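Local atomic coordinates of putative yopH targeting protein (Yersinia pestis, PDB entry 4GF3), a protein that probably acts as a type III secretion chaperone, binding the effector YopH and guiding it to export. Residues A106-L109 with T110-D114. Sequence-based numbering, arbitrary orientation.
Sequences ASVL and TSLVD
S107 and S111, one turn apart on helix 102-118, illustrate how a serine can fold its hydroxyl back onto the preceding turn. The backbone N of S111 donates to S107 O at 2.9 Å, and S111 OG donates to the same oxygen, also at 2.9 Å. The two donors arrive from opposite faces of the carbonyl plane, each tilted out of it, so one acceptor is gripped twice by one residue. A chi1 of -69° sets the hydroxyl beside its own backbone N and thereby within reach of that carbonyl. T110 brings a third polar group to the same turn: a chi1 of 53° sets OG1 between T110's own backbone N and carbonyl carbon, near the carbonyl oxygens of the preceding turn, and it comes to 3.1 Å from S107 O. Its methyl CG2 rests 3.5 Å from A106 O. Regular helical bonds run alongside, from T110 N to A106 O, from V113 N to L109 O and, at 2.8 Å, from L112 N to V108 O.

This helix is the C-terminal one of the CesT-type chaperone fold, laid against an antiparallel sheet. On its sheet-facing side V108 and L112 run alongside each other in the same direction, CG1 of V108 meeting CD1 of L112 at 3.9 Å. A50 of strand 47-56 touches both, with S93 touching V108 and L91 touching L112 from strand 88-96. L109 and A106 instead pack on F11 of helix 4-15. A chain of another protein is packed against A106, L109, T110 and V113, placing an aromatic side chain on A106 and apolar ones on L109 and V113.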
loop_
_atom_site.group_PDB
_atom_site.type_symbol
_atom_site.label_atom_id
_atom_site.label_comp_id
_atom_site.label_asym_id
_atom_site.label_seq_id
_atom_site.Cartn_x
_atom_site.Cartn_y
_atom_site.Cartn_z
ATOM N N ALA A 106 8.727 0.188 1.361
ATOM C CA ALA A 106 8.833 -1.265 1.423
ATOM C C ALA A 106 8.350 -1.749 2.802
ATOM O O ALA A 106 7.666 -2.778 2.878
ATOM C CB ALA A 106 10.255 -1.711 1.113
ATOM N N SER A 107 8.661 -1.031 3.893
ATOM C CA SER A 107 8.102 -1.401 5.223
ATOM C C SER A 107 6.594 -1.303 5.268
ATOM O O SER A 107 5.928 -2.141 5.885
ATOM C CB SER A 107 8.640 -0.528 6.378
ATOM O OG SER A 107 9.996 -0.743 6.541
ATOM N N VAL A 108 6.056 -0.248 4.680
ATOM C CA VAL A 108 4.596 -0.096 4.520
ATOM C C VAL A 108 4.004 -1.278 3.777
ATOM O O VAL A 108 3.030 -1.894 4.193
ATOM C CB VAL A 108 4.246 1.240 3.802
ATOM C CG1 VAL A 108 2.784 1.309 3.421
ATOM C CG2 VAL A 108 4.546 2.389 4.740
ATOM N N LEU A 109 4.657 -1.639 2.690
ATOM C CA LEU A 109 4.148 -2.746 1.896
ATOM C C LEU A 109 4.085 -4.050 2.729
ATOM O O LEU A 109 3.083 -4.806 2.754
ATOM C CB LEU A 109 4.998 -2.894 0.644
ATOM C CG LEU A 109 4.514 -4.025 -0.293
ATOM C CD1 LEU A 109 4.760 -3.679 -1.752
ATOM C CD2 LEU A 109 5.174 -5.337 0.048
ATOM N N THR A 110 5.175 -4.327 3.403
ATOM C CA THR A 110 5.246 -5.567 4.215
ATOM C C THR A 110 4.286 -5.495 5.417
ATOM O O THR A 110 3.736 -6.495 5.830
ATOM C CB THR A 110 6.692 -5.919 4.640
ATOM O OG1 THR A 110 7.313 -4.810 5.292
ATOM C CG2 THR A 110 7.493 -6.247 3.467
ATOM N N SER A 111 4.066 -4.319 5.957
ATOM C CA SER A 111 3.112 -4.145 7.087
ATOM C C SER A 111 1.660 -4.296 6.637
ATOM O O SER A 111 0.823 -4.878 7.348
ATOM C CB SER A 111 3.311 -2.790 7.743
ATOM O OG SER A 111 4.563 -2.778 8.410
ATOM N N LEU A 112 1.387 -3.787 5.447
ATOM C CA LEU A 112 0.053 -3.927 4.846
ATOM C C LEU A 112 -0.274 -5.399 4.702
ATOM O O LEU A 112 -1.336 -5.880 5.156
ATOM C CB LEU A 112 0.018 -3.237 3.464
ATOM C CG LEU A 112 -0.073 -1.728 3.426
ATOM C CD1 LEU A 112 0.096 -1.104 2.044
ATOM C CD2 LEU A 112 -1.370 -1.217 4.042
ATOM N N VAL A 113 0.673 -6.132 4.079
ATOM C CA VAL A 113 0.522 -7.568 3.855
ATOM C C VAL A 113 0.380 -8.304 5.173
ATOM O O VAL A 113 -0.474 -9.183 5.323
ATOM C CB VAL A 113 1.699 -8.120 2.986
ATOM C CG1 VAL A 113 1.734 -9.638 3.016
ATOM C CG2 VAL A 113 1.539 -7.584 1.556
ATOM N N ASP A 114 1.197 -7.949 6.152
ATOM C CA ASP A 114 1.108 -8.623 7.457
ATOM C C ASP A 114 -0.250 -8.395 8.161
ATOM O O ASP A 114 -0.782 -9.292 8.814
ATOM C CB ASP A 114 2.247 -8.146 8.389
ATOM C CG ASP A 114 3.618 -8.808 8.092
ATOM O OD1 ASP A 114 3.697 -9.929 7.559
ATOM O OD2 ASP A 114 4.638 -8.190 8.457
#